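Local coordinates for lipoprotein (Streptococcus pneumoniae, PDB 3CX3) that binds zinc and, as a homologue of the solute-binding components of ABC transporters, probably captures the metal for uptake by the pneumococcus, at residues Lys12-Phe17 / Arg35-Ser40; Ala54-Ala59 / Gly74-Asn79; Tyr64-Leu69 / Val87-Glu92; Lys178-Gln183 / Phe194-Leu199. All blocks are in the same frame, centred on the assembly; numbering follows the deposited sequence. Where two conformers were deposited one is given.

Interactions 1, 2 and 3 cluster round one four-stranded parallel sheet and touch one another, whereas interaction 4 belongs to a second such sheet on the opposite side of the chain's centre, about 26 to 38 Å away between centres. Interactions 1 and 4 are alike in plan: each joins an inner strand to an outermost one by backbone bonds, with apolar side chains around them. Interaction 1 is the more buried of the two. Interaction 3 binds the other edge of the first sheet and is the most polar, with a carboxylate, histidines, serines and a water. Interaction 2 lies farther out, where a helix end meets a loop chiefly through one tyrosine.

Interaction 1: Lys12-Phe17 / Arg35-Ser40; sequences KIVTSF and RMIQSS
Val14 and Ile37 form the tight part of this contact: their side chains cross at about a right angle, with Val14 CG1 only 3.3 Å from Ile37 CG1. The valine methyl arrives there because CG1 stands opposite the backbone N (chi1 178°). Ile37 continues on to Phe62 and Ile56, a setting that suits a branched apolar residue. On the other face of the strands, Thr15 CG2 rests 3.7 Å from CG of the selenomethionine Met36, and both residues pack on Tyr21 of helix 18-28; the Met36 chain then carries its CE to 3.8 Å from Phe17 CA. Two backbone bonds join the segments, Arg35 N to Ile13 O at 2.8 Å and Ile37 N to Thr15 O at 2.7 Å.

The outer end is looser and charged. Lys12 runs along the edge of the Arg35 guanidinium, with NZ 3.3 Å from Arg35 NH1, two donors that do not bond. The salt bridge from Arg35 to Asp33 probably offsets part of the positive charge, and long hydrophilic chains are at home on this more open side. Strand 12-15, helix 18-28 and strand 33-36 together make a parallel beta-alpha-beta unit.

Interaction 2: Ala54-Ala59 / Gly74-Asn79; sequences AAIYDA and GSLDPN
Tyr57 reaches out from the end of helix 50-58 and meets the 74-79 loop with the edge of its ring. The backbone N of Asp77 lies in the ring plane, beyond the hydroxyl, and donates to Tyr57 OH over a very short 2.5 Å, a length doubtful in detail; the N-H...O angle of 158° makes the bond fairly straight. The ring is sent in this direction by a first torsion that sets CG opposite the carbonyl carbon (chi1 -72°). Farther back, ring carbon CE1 comes within 3.5 Å of Pro78 N, and it is 4.1 Å from Pro78 CG. Proline fits beside an aromatic carbon, since its ring is apolar and its nitrogen has no hydrogen to satisfy.

The second pair is purely apolar. Ile56 and Leu76 cross at about a right angle, Ile56 CG2 lying 3.8 Å from Leu76 CD2, although Leu76 was modelled in two conformers and this closeness is provisional. Both side chains also rest on Phe62 of strand 61-64, so the leucine links the loop to the sheet.

At its base Tyr57 is held through its carbonyl oxygen, which accepts from Ser83 OG and Lys84 NZ. Much of the contact thus rests on one amphipathic residue: its aromatic carbon CE1 meets the proline, while its hydroxyl satisfies a main-chain N-H, and the carboxylate of Asp77 takes no part in this contact.

Interaction 3: Tyr64-Leu69 / Val87-Glu92; sequences YHSHTL and VLEASE
Glu89 and Tyr64 have by far the most surface buried in this contact, and His65 comes next. The extended Glu89 chain passes across the Tyr64 ring: Glu89 CA stands over one face, 4.3 Å from the centroid, in a CH-pi contact, and CG lies 3.6 Å from Tyr64 OH. The tyrosine ring turns over its neighbour because CG occupies the crowded position between backbone N and carbonyl carbon (chi1 72°). At the ring's edge CE1 meets Val87 CG1 at 4.0 Å, an apolar partner well matched to aromatic carbon.

Beyond the ring, the glutamate ends against His67. Its OE1 accepts from His67 N at 2.5 Å, using the anti lone pair, and from His67 ND1 at 2.4 Å, a distance so short that it is doubtful in detail; the ring and carboxylate planes are 38° apart. Two donors converge on the one oxygen OE1, which probably helps to hold that end of the carboxylate, and a carboxylate, probably charged, is apt for both.

His65 contributes through its carbonyl oxygen, gripped by Ser91 OG at 2.7 Å and by Ser91 N at 3.0 Å; the hydroxyl approaches from above the carbonyl plane. A water links Ser91 OG to Ser66 OG. The His65 ring has one face toward Ser91 while its nitrogens bond to Pro119 O and Glu131.

Backbone bonds from Tyr64 N to Leu88 O and from Ala90 N to Tyr64 O align strand 61-64 with the outermost strand 86-89, and Leu88 and Ala90 pack against helix 125-142.

Interaction 4: Lys178-Gln183 / Phe194-Leu199; sequences KTFVTQ and FGLNQL
Phe180 lays its ring across the root of Gln198 on the neighbouring strand of a beta-alpha-beta unit formed by strand 180-182, helix 188-193 and strand 198-200. From CB, the first torsion (chi1 59°) swings the Phe180 ring between its own backbone N and carbonyl carbon and so across the adjacent strand. CD1 passes 3.7 Å from Asn197 O. Next, CE1 reaches Leu196 CD1 at 3.7 Å, the two side chains crossing at about a right angle. At the tip, CZ is 3.6 Å from Gln198 CB, which sits over one ring face in a CH-pi contact, and CE2 touches the same carbon. Gln198 thus lends the ring its aliphatic root, while its amide bends away with its plane 72° from the ring. Ala191 of helix 188-193 touches Phe180, Leu196 and Gln198; its small side chain probably lets the helix sit close.

Leu199 faces the other way, toward Ile218 and Phe221 of helix 213-224, an apolar setting that suits leucine. Three backbone bonds align the strands: Phe180 N to Asn197 O, Leu199 N to Phe180 O and Thr182 N to Leu199 O. Thr179 turns its methyl CG2 to Asn197 ND2 at 3.4 Å, and its OG1 accepts from Lys178 NZ at 2.6 Å.

Interaction 1: Lys12-Phe17 / Arg35-Ser40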
loop_
_atom_site.group_PDB
_atom_site.type_symbol
_atom_site.label_atom_id
_atom_site.label_comp_id
_atom_site.label_asym_id
_atom_site.label_seq_id
_atom_site.Cartn_x
_atom_site.Cartn_y
_atom_site.Cartn_z
ATOM N N LYS A 12 -20.310 10.411 4.903
ATOM C CA LYS A 12 -19.677 9.441 5.798
ATOM C C LYS A 12 -19.015 8.348 4.946
ATOM O O LYS A 12 -19.690 7.663 4.155
ATOM C CB LYS A 12 -20.700 8.846 6.772
ATOM C CG LYS A 12 -20.081 8.148 7.992
ATOM C CD LYS A 12 -21.137 7.517 8.919
ATOM C CE LYS A 12 -21.576 8.498 10.006
ATOM N NZ LYS A 12 -21.834 7.837 11.342
ATOM N N ILE A 13 -17.696 8.209 5.102
ATOM C CA ILE A 13 -16.884 7.349 4.227
ATOM C C ILE A 13 -15.995 6.403 5.040
ATOM O O ILE A 13 -15.167 6.834 5.835
ATOM C CB ILE A 13 -16.032 8.183 3.203
ATOM C CG1 ILE A 13 -16.915 8.754 2.090
ATOM C CG2 ILE A 13 -14.922 7.364 2.614
ATOM C CD1 ILE A 13 -16.239 9.843 1.264
ATOM N N VAL A 14 -16.203 5.104 4.834
ATOM C CA VAL A 14 -15.374 4.090 5.450
ATOM C C VAL A 14 -14.365 3.563 4.426
ATOM O O VAL A 14 -14.595 3.547 3.207
ATOM C CB VAL A 14 -16.208 2.984 6.153
ATOM C CG1 VAL A 14 -15.309 1.909 6.748
ATOM C CG2 VAL A 14 -17.038 3.589 7.273
ATOM N N THR A 15 -13.241 3.121 4.959
ATOM C CA THR A 15 -12.018 2.974 4.211
ATOM C C THR A 15 -11.276 1.774 4.755
ATOM O O THR A 15 -11.300 1.538 5.959
ATOM C CB THR A 15 -11.269 4.280 4.354
ATOM O OG1 THR A 15 -11.453 5.045 3.145
ATOM C CG2 THR A 15 -9.832 4.073 4.688
ATOM N N SER A 16 -10.652 0.989 3.884
ATOM C CA SER A 16 -10.148 -0.316 4.319
ATOM C C SER A 16 -8.913 -0.188 5.182
ATOM O O SER A 16 -8.945 -0.549 6.373
ATOM C CB SER A 16 -9.963 -1.307 3.172
ATOM O OG SER A 16 -9.155 -0.793 2.143
ATOM N N PHE A 17 -7.850 0.362 4.593
ATOM C CA PHE A 17 -6.575 0.543 5.282
ATOM C C PHE A 17 -5.889 1.832 4.801
ATOM O O PHE A 17 -6.506 2.582 4.048
ATOM C CB PHE A 17 -5.720 -0.739 5.213
ATOM C CG PHE A 17 -4.937 -0.913 3.943
ATOM C CD1 PHE A 17 -5.579 -0.999 2.692
ATOM C CD2 PHE A 17 -3.560 -1.061 4.000
ATOM C CE1 PHE A 17 -4.841 -1.185 1.505
ATOM C CE2 PHE A 17 -2.818 -1.236 2.845
ATOM C CZ PHE A 17 -3.473 -1.312 1.574
ATOM N N ARG A 35 -13.408 8.127 7.587
ATOM C CA ARG A 35 -12.845 7.286 8.638
ATOM C C ARG A 35 -12.381 5.926 8.096
ATOM O O ARG A 35 -12.773 5.506 7.003
ATOM C CB ARG A 35 -13.836 7.122 9.798
ATOM C CG ARG A 35 -15.283 7.391 9.428
ATOM C CD ARG A 35 -16.216 6.883 10.498
ATOM N NE ARG A 35 -16.385 7.855 11.572
ATOM C CZ ARG A 35 -17.533 8.471 11.838
ATOM N NH1 ARG A 35 -18.612 8.201 11.110
ATOM N NH2 ARG A 35 -17.605 9.350 12.836
HETATM N N MSE A 36 -11.538 5.250 8.874
HETATM C CA MSE A 36 -10.852 4.043 8.422
HETATM C C MSE A 36 -11.338 2.834 9.231
HETATM O O MSE A 36 -11.584 2.987 10.421
HETATM C CB MSE A 36 -9.354 4.259 8.605
HETATM C CG MSE A 36 -8.472 3.185 8.017
HETATM SE SE MSE A 36 -6.633 3.498 8.548
HETATM C CE MSE A 36 -6.128 1.639 8.872
ATOM N N ILE A 37 -11.481 1.653 8.605
ATOM C CA ILE A 37 -12.038 0.458 9.290
ATOM C C ILE A 37 -11.292 0.146 10.585
ATOM O O ILE A 37 -11.816 -0.566 11.463
ATOM C CB ILE A 37 -12.160 -0.807 8.385
ATOM C CG1 ILE A 37 -13.420 -0.737 7.538
ATOM C CG2 ILE A 37 -12.287 -2.066 9.203
ATOM C CD1 ILE A 37 -13.584 -1.905 6.581
ATOM N N GLN A 38 -10.075 0.683 10.693
ATOM C CA GLN A 38 -9.404 0.870 11.983
ATOM C C GLN A 38 -9.929 -0.048 13.095
ATOM O O GLN A 38 -10.290 0.402 14.195
ATOM C CB GLN A 38 -9.454 2.355 12.426
ATOM C CG GLN A 38 -10.874 2.967 12.554
ATOM C CD GLN A 38 -10.894 4.381 13.131
ATOM O OE1 GLN A 38 -10.807 5.373 12.394
ATOM N NE2 GLN A 38 -11.017 4.477 14.457
ATOM N N SER A 39 -10.002 -1.337 12.787
ATOM C CA SER A 39 -10.144 -2.341 13.828
ATOM C C SER A 39 -8.697 -2.617 14.262
ATOM O O SER A 39 -8.410 -2.737 15.466
ATOM C CB SER A 39 -10.851 -3.599 13.290
ATOM O OG SER A 39 -11.386 -4.405 14.331
ATOM N N SER A 40 -7.806 -2.657 13.259
ATOM C CA SER A 40 -6.355 -2.906 13.398
ATOM C C SER A 40 -6.016 -4.396 13.438
ATOM O O SER A 40 -6.760 -5.193 14.022
ATOM C CB SER A 40 -5.743 -2.161 14.597
ATOM O OG SER A 40 -4.334 -2.070 14.484
#

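Interaction 2: Ala54-Ala59 / Gly74-Asn79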
loop_
_atom_site.group_PDB
_atom_site.type_symbol
_atom_site.label_atom_id
_atom_site.label_comp_id
_atom_site.label_asym_id
_atom_site.label_seq_id
_atom_site.Cartn_x
_atom_site.Cartn_y
_atom_site.Cartn_z
ATOM N N ALA A 54 -21.273 -4.003 9.730
ATOM C CA ALA A 54 -22.438 -3.160 9.967
ATOM C C ALA A 54 -22.088 -1.672 9.824
ATOM O O ALA A 54 -22.901 -0.891 9.323
ATOM C CB ALA A 54 -23.047 -3.451 11.321
ATOM N N ALA A 55 -20.881 -1.300 10.255
ATOM C CA ALA A 55 -20.348 0.043 10.063
ATOM C C ALA A 55 -20.167 0.399 8.584
ATOM O O ALA A 55 -20.318 1.565 8.220
ATOM C CB ALA A 55 -19.037 0.206 10.811
ATOM N N ILE A 56 -19.820 -0.590 7.750
ATOM C CA ILE A 56 -19.777 -0.393 6.293
ATOM C C ILE A 56 -21.186 -0.129 5.779
ATOM O O ILE A 56 -21.453 0.927 5.206
ATOM C CB ILE A 56 -19.178 -1.595 5.532
ATOM C CG1 ILE A 56 -17.667 -1.640 5.682
ATOM C CG2 ILE A 56 -19.499 -1.515 4.045
ATOM C CD1 ILE A 56 -17.097 -3.020 5.474
ATOM N N TYR A 57 -22.084 -1.086 6.010
ATOM C CA TYR A 57 -23.471 -0.956 5.594
ATOM C C TYR A 57 -24.126 0.323 6.110
ATOM O O TYR A 57 -25.080 0.801 5.534
ATOM C CB TYR A 57 -24.284 -2.206 5.997
ATOM C CG TYR A 57 -23.967 -3.453 5.188
ATOM C CD1 TYR A 57 -23.868 -3.409 3.795
ATOM C CD2 TYR A 57 -23.784 -4.681 5.815
ATOM C CE1 TYR A 57 -23.575 -4.546 3.054
ATOM C CE2 TYR A 57 -23.495 -5.855 5.067
ATOM C CZ TYR A 57 -23.391 -5.781 3.691
ATOM O OH TYR A 57 -23.099 -6.925 2.956
ATOM N N ASP A 58 -23.571 0.883 7.178
ATOM C CA ASP A 58 -24.048 2.124 7.796
ATOM C C ASP A 58 -23.511 3.410 7.129
ATOM O O ASP A 58 -24.176 4.451 7.149
ATOM C CB ASP A 58 -23.659 2.103 9.278
ATOM C CG ASP A 58 -24.142 3.316 10.040
ATOM O OD1 ASP A 58 -23.512 3.621 11.086
ATOM O OD2 ASP A 58 -25.141 3.954 9.617
ATOM N N ALA A 59 -22.305 3.339 6.568
ATOM C CA ALA A 59 -21.680 4.473 5.883
ATOM C C ALA A 59 -22.466 4.866 4.634
ATOM O O ALA A 59 -23.376 4.134 4.223
ATOM C CB ALA A 59 -20.237 4.122 5.507
ATOM N N GLY A 74 -16.069 -7.831 -2.267
ATOM C CA GLY A 74 -16.919 -8.596 -3.135
ATOM C C GLY A 74 -17.593 -9.453 -2.091
ATOM O O GLY A 74 -16.947 -9.909 -1.137
ATOM N N SER A 75 -18.897 -9.630 -2.228
ATOM C CA SER A 75 -19.652 -10.396 -1.253
ATOM C C SER A 75 -20.268 -9.558 -0.131
ATOM O O SER A 75 -21.124 -10.055 0.607
ATOM C CB SER A 75 -18.830 -11.569 -0.721
ATOM O OG SER A 75 -18.810 -12.603 -1.698
ATOM N N LEU A 76 -19.825 -8.309 0.001
ATOM C CA LEU A 76 -20.606 -7.303 0.707
ATOM C C LEU A 76 -21.864 -7.119 -0.124
ATOM O O LEU A 76 -21.780 -6.918 -1.336
ATOM C CB LEU A 76 -19.843 -5.981 0.802
ATOM C CG LEU A 76 -19.228 -5.490 2.116
ATOM C CD1 LEU A 76 -18.504 -6.580 2.893
ATOM C CD2 LEU A 76 -18.290 -4.336 1.815
ATOM N N ASP A 77 -23.028 -7.216 0.510
ATOM C CA ASP A 77 -24.291 -7.168 -0.229
ATOM C C ASP A 77 -25.236 -6.111 0.332
ATOM O O ASP A 77 -26.131 -6.429 1.110
ATOM C CB ASP A 77 -24.950 -8.552 -0.285
ATOM C CG ASP A 77 -25.864 -8.726 -1.496
ATOM O OD1 ASP A 77 -26.012 -7.777 -2.310
ATOM O OD2 ASP A 77 -26.445 -9.829 -1.632
ATOM N N PRO A 78 -25.034 -4.843 -0.078
ATOM C CA PRO A 78 -25.810 -3.729 0.456
ATOM C C PRO A 78 -27.280 -3.848 0.085
ATOM O O PRO A 78 -28.153 -3.512 0.885
ATOM C CB PRO A 78 -25.176 -2.503 -0.217
ATOM C CG PRO A 78 -23.842 -2.964 -0.697
ATOM C CD PRO A 78 -24.053 -4.381 -1.078
ATOM N N ASN A 79 -27.537 -4.344 -1.120
ATOM C CA ASN A 79 -28.886 -4.439 -1.653
ATOM C C ASN A 79 -29.402 -5.846 -1.407
ATOM O O ASN A 79 -29.438 -6.685 -2.306
ATOM C CB ASN A 79 -28.885 -4.053 -3.137
ATOM C CG ASN A 79 -28.251 -2.674 -3.384
ATOM O OD1 ASN A 79 -27.249 -2.550 -4.108
ATOM N ND2 ASN A 79 -28.828 -1.636 -2.766
#

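Interaction 3: Tyr64-Leu69 / Val87-Glu92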
loop_
_atom_site.group_PDB
_atom_site.type_symbol
_atom_site.label_atom_id
_atom_site.label_comp_id
_atom_site.label_asym_id
_atom_site.label_seq_id
_atom_site.Cartn_x
_atom_site.Cartn_y
_atom_site.Cartn_z
ATOM N N TYR A 64 -12.326 0.394 -0.797
ATOM C CA TYR A 64 -11.213 -0.522 -0.595
ATOM C C TYR A 64 -10.214 -0.460 -1.760
ATOM O O TYR A 64 -10.437 0.275 -2.730
ATOM C CB TYR A 64 -11.697 -1.959 -0.241
ATOM C CG TYR A 64 -12.312 -2.711 -1.380
ATOM C CD1 TYR A 64 -13.605 -2.449 -1.795
ATOM C CD2 TYR A 64 -11.586 -3.682 -2.060
ATOM C CE1 TYR A 64 -14.158 -3.145 -2.857
ATOM C CE2 TYR A 64 -12.132 -4.378 -3.123
ATOM C CZ TYR A 64 -13.418 -4.094 -3.518
ATOM O OH TYR A 64 -13.966 -4.790 -4.578
ATOM N N HIS A 65 -9.098 -1.186 -1.649
ATOM C CA HIS A 65 -8.043 -1.156 -2.674
ATOM C C HIS A 65 -8.416 -2.007 -3.877
ATOM O O HIS A 65 -8.532 -1.475 -4.978
ATOM C CB HIS A 65 -6.683 -1.555 -2.078
ATOM C CG HIS A 65 -5.571 -1.723 -3.079
ATOM N ND1 HIS A 65 -5.041 -0.674 -3.804
ATOM C CD2 HIS A 65 -4.841 -2.816 -3.422
ATOM C CE1 HIS A 65 -4.067 -1.121 -4.587
ATOM N NE2 HIS A 65 -3.912 -2.413 -4.358
ATOM N N SER A 66 -8.627 -3.313 -3.658
ATOM C CA SER A 66 -8.674 -4.290 -4.760
ATOM C C SER A 66 -9.273 -5.624 -4.367
ATOM O O SER A 66 -9.127 -6.066 -3.232
ATOM C CB SER A 66 -7.256 -4.546 -5.268
ATOM O OG SER A 66 -7.218 -5.599 -6.200
ATOM N N HIS A 67 -9.902 -6.305 -5.323
ATOM C CA HIS A 67 -10.529 -7.587 -5.048
ATOM C C HIS A 67 -9.481 -8.636 -4.676
ATOM O O HIS A 67 -9.778 -9.579 -3.951
ATOM C CB HIS A 67 -11.409 -8.046 -6.231
ATOM C CG HIS A 67 -10.679 -8.148 -7.538
ATOM N ND1 HIS A 67 -10.645 -7.121 -8.456
ATOM C CD2 HIS A 67 -9.970 -9.167 -8.088
ATOM C CE1 HIS A 67 -9.926 -7.490 -9.504
ATOM N NE2 HIS A 67 -9.503 -8.726 -9.304
ATOM N N THR A 68 -8.258 -8.441 -5.174
ATOM C CA THR A 68 -7.088 -9.275 -4.891
ATOM C C THR A 68 -6.412 -9.046 -3.506
ATOM O O THR A 68 -5.409 -9.728 -3.174
ATOM C CB THR A 68 -6.022 -9.051 -5.977
ATOM O OG1 THR A 68 -5.453 -7.749 -5.829
ATOM C CG2 THR A 68 -6.634 -9.135 -7.335
ATOM N N LEU A 69 -6.938 -8.104 -2.713
ATOM C CA LEU A 69 -6.389 -7.811 -1.392
ATOM C C LEU A 69 -7.487 -7.990 -0.327
ATOM O O LEU A 69 -7.544 -9.000 0.390
ATOM C CB LEU A 69 -5.843 -6.376 -1.348
ATOM C CG LEU A 69 -4.523 -6.013 -0.629
ATOM C CD1 LEU A 69 -4.619 -4.601 0.040
ATOM C CD2 LEU A 69 -4.011 -7.109 0.357
ATOM N N VAL A 87 -19.977 0.985 -2.945
ATOM C CA VAL A 87 -18.779 0.218 -2.678
ATOM C C VAL A 87 -17.846 0.496 -3.839
ATOM O O VAL A 87 -18.212 0.298 -5.001
ATOM C CB VAL A 87 -19.058 -1.315 -2.530
ATOM C CG1 VAL A 87 -17.868 -2.035 -1.901
ATOM C CG2 VAL A 87 -20.286 -1.567 -1.691
ATOM N N LEU A 88 -16.647 0.977 -3.524
ATOM C CA LEU A 88 -15.708 1.456 -4.548
ATOM C C LEU A 88 -14.344 0.758 -4.494
ATOM O O LEU A 88 -13.618 0.867 -3.503
ATOM C CB LEU A 88 -15.562 2.996 -4.466
ATOM C CG LEU A 88 -16.895 3.756 -4.657
ATOM C CD1 LEU A 88 -16.747 5.244 -4.481
ATOM C CD2 LEU A 88 -17.519 3.467 -6.027
ATOM N N GLU A 89 -14.007 0.040 -5.569
ATOM C CA GLU A 89 -12.691 -0.623 -5.700
ATOM C C GLU A 89 -11.776 0.386 -6.378
ATOM O O GLU A 89 -11.954 0.689 -7.556
ATOM C CB GLU A 89 -12.793 -1.941 -6.481
ATOM C CG GLU A 89 -11.551 -2.853 -6.369
ATOM C CD GLU A 89 -11.409 -3.919 -7.501
ATOM O OE1 GLU A 89 -10.927 -5.031 -7.248
ATOM O OE2 GLU A 89 -11.772 -3.670 -8.656
ATOM N N ALA A 90 -10.809 0.903 -5.623
ATOM C CA ALA A 90 -10.036 2.074 -6.017
ATOM C C ALA A 90 -9.011 1.777 -7.077
ATOM O O ALA A 90 -8.565 2.685 -7.777
ATOM C CB ALA A 90 -9.391 2.729 -4.800
ATOM N N SER A 91 -8.638 0.503 -7.215
ATOM C CA SER A 91 -7.696 0.100 -8.245
ATOM C C SER A 91 -8.394 -0.538 -9.420
ATOM O O SER A 91 -7.747 -1.175 -10.253
ATOM C CB SER A 91 -6.655 -0.876 -7.688
ATOM O OG SER A 91 -7.250 -2.107 -7.289
ATOM N N GLU A 92 -9.712 -0.389 -9.491
ATOM C CA GLU A 92 -10.474 -1.114 -10.493
ATOM C C GLU A 92 -10.043 -0.715 -11.897
ATOM O O GLU A 92 -9.958 0.464 -12.226
ATOM C CB GLU A 92 -11.951 -0.877 -10.295
ATOM C CG GLU A 92 -12.838 -1.849 -11.048
ATOM C CD GLU A 92 -14.249 -1.329 -11.134
ATOM O OE1 GLU A 92 -15.175 -2.138 -11.340
ATOM O OE2 GLU A 92 -14.421 -0.101 -10.978
HETATM O O HOH W 1 -7.522 -4.407 -8.740
#

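Interaction 4: Lys178-Gln183 / Phe194-Leu199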
loop_
_atom_site.group_PDB
_atom_site.type_symbol
_atom_site.label_atom_id
_atom_site.label_comp_id
_atom_site.label_asym_id
_atom_site.label_seq_id
_atom_site.Cartn_x
_atom_site.Cartn_y
_atom_site.Cartn_z
ATOM N N LYS A 178 21.632 -2.005 -7.244
ATOM C CA LYS A 178 20.371 -2.806 -7.415
ATOM C C LYS A 178 19.540 -3.439 -6.262
ATOM O O LYS A 178 18.481 -2.932 -5.898
ATOM C CB LYS A 178 20.614 -3.902 -8.470
ATOM C CG LYS A 178 21.838 -4.774 -8.157
ATOM C CD LYS A 178 21.666 -6.222 -8.568
ATOM C CE LYS A 178 22.938 -7.012 -8.255
ATOM N NZ LYS A 178 23.176 -7.193 -6.788
ATOM N N THR A 179 20.006 -4.582 -5.757
ATOM C CA THR A 179 19.199 -5.492 -4.946
ATOM C C THR A 179 18.920 -4.995 -3.533
ATOM O O THR A 179 19.767 -4.331 -2.927
ATOM C CB THR A 179 19.873 -6.872 -4.819
ATOM O OG1 THR A 179 20.781 -7.072 -5.897
ATOM C CG2 THR A 179 18.841 -7.969 -4.860
ATOM N N PHE A 180 17.728 -5.326 -3.021
ATOM C CA PHE A 180 17.412 -5.173 -1.590
ATOM C C PHE A 180 16.513 -6.288 -1.061
ATOM O O PHE A 180 15.820 -6.954 -1.822
ATOM C CB PHE A 180 16.863 -3.762 -1.247
ATOM C CG PHE A 180 15.603 -3.387 -1.982
ATOM C CD1 PHE A 180 15.637 -3.036 -3.342
ATOM C CD2 PHE A 180 14.383 -3.363 -1.321
ATOM C CE1 PHE A 180 14.470 -2.678 -4.032
ATOM C CE2 PHE A 180 13.211 -3.014 -2.005
ATOM C CZ PHE A 180 13.266 -2.659 -3.375
ATOM N N VAL A 181 16.551 -6.500 0.252
ATOM C CA VAL A 181 15.677 -7.495 0.909
ATOM C C VAL A 181 14.816 -6.947 2.050
ATOM O O VAL A 181 15.303 -6.287 2.992
ATOM C CB VAL A 181 16.394 -8.859 1.252
ATOM C CG1 VAL A 181 17.889 -8.723 1.235
ATOM C CG2 VAL A 181 15.903 -9.454 2.556
ATOM N N THR A 182 13.517 -7.234 1.912
ATOM C CA THR A 182 12.459 -6.632 2.714
ATOM C C THR A 182 11.713 -7.718 3.446
ATOM O O THR A 182 11.802 -8.898 3.081
ATOM C CB THR A 182 11.422 -5.878 1.844
ATOM O OG1 THR A 182 10.629 -6.828 1.124
ATOM C CG2 THR A 182 12.076 -4.915 0.883
ATOM N N GLN A 183 10.945 -7.311 4.453
ATOM C CA GLN A 183 10.317 -8.253 5.358
ATOM C C GLN A 183 9.238 -9.132 4.720
ATOM O O GLN A 183 9.229 -10.352 4.945
ATOM C CB GLN A 183 9.789 -7.548 6.596
ATOM C CG GLN A 183 9.370 -8.540 7.625
ATOM C CD GLN A 183 8.932 -7.895 8.906
ATOM O OE1 GLN A 183 9.750 -7.375 9.678
ATOM N NE2 GLN A 183 7.633 -7.943 9.158
ATOM N N PHE A 194 12.162 1.446 -10.746
ATOM C CA PHE A 194 13.445 2.082 -10.518
ATOM C C PHE A 194 14.670 1.257 -10.893
ATOM O O PHE A 194 15.787 1.582 -10.502
ATOM C CB PHE A 194 13.496 2.607 -9.084
ATOM C CG PHE A 194 12.578 3.761 -8.854
ATOM C CD1 PHE A 194 11.379 3.588 -8.180
ATOM C CD2 PHE A 194 12.897 5.025 -9.346
ATOM C CE1 PHE A 194 10.515 4.666 -7.966
ATOM C CE2 PHE A 194 12.044 6.111 -9.147
ATOM C CZ PHE A 194 10.846 5.932 -8.456
ATOM N N GLY A 195 14.459 0.209 -11.682
ATOM C CA GLY A 195 15.556 -0.627 -12.158
ATOM C C GLY A 195 16.096 -1.558 -11.093
ATOM O O GLY A 195 16.820 -2.508 -11.398
ATOM N N LEU A 196 15.750 -1.279 -9.837
ATOM C CA LEU A 196 16.089 -2.144 -8.728
ATOM C C LEU A 196 15.388 -3.488 -8.879
ATOM O O LEU A 196 14.413 -3.619 -9.632
ATOM C CB LEU A 196 15.641 -1.510 -7.414
ATOM C CG LEU A 196 15.963 -0.034 -7.160
ATOM C CD1 LEU A 196 15.160 0.445 -5.969
ATOM C CD2 LEU A 196 17.459 0.188 -6.931
ATOM N N ASN A 197 15.911 -4.489 -8.173
ATOM C CA ASN A 197 15.196 -5.740 -7.977
ATOM C C ASN A 197 15.161 -6.063 -6.490
ATOM O O ASN A 197 16.135 -5.831 -5.779
ATOM C CB ASN A 197 15.794 -6.883 -8.798
ATOM C CG ASN A 197 17.090 -7.384 -8.239
ATOM O OD1 ASN A 197 18.106 -6.695 -8.289
ATOM N ND2 ASN A 197 17.070 -8.606 -7.706
ATOM N N GLN A 198 14.025 -6.565 -6.028
ATOM C CA GLN A 198 13.869 -6.887 -4.617
ATOM C C GLN A 198 13.745 -8.362 -4.315
ATOM O O GLN A 198 13.545 -9.185 -5.200
ATOM C CB GLN A 198 12.666 -6.144 -4.001
ATOM C CG GLN A 198 11.383 -6.261 -4.762
ATOM C CD GLN A 198 10.677 -7.563 -4.533
ATOM O OE1 GLN A 198 10.379 -7.942 -3.395
ATOM N NE2 GLN A 198 10.364 -8.251 -5.622
ATOM N N LEU A 199 13.872 -8.675 -3.032
ATOM C CA LEU A 199 13.509 -9.982 -2.507
ATOM C C LEU A 199 12.794 -9.791 -1.173
ATOM O O LEU A 199 13.275 -9.061 -0.268
ATOM C CB LEU A 199 14.731 -10.899 -2.370
ATOM C CG LEU A 199 14.486 -12.332 -1.893
ATOM C CD1 LEU A 199 13.786 -13.194 -2.957
ATOM C CD2 LEU A 199 15.797 -12.980 -1.488
#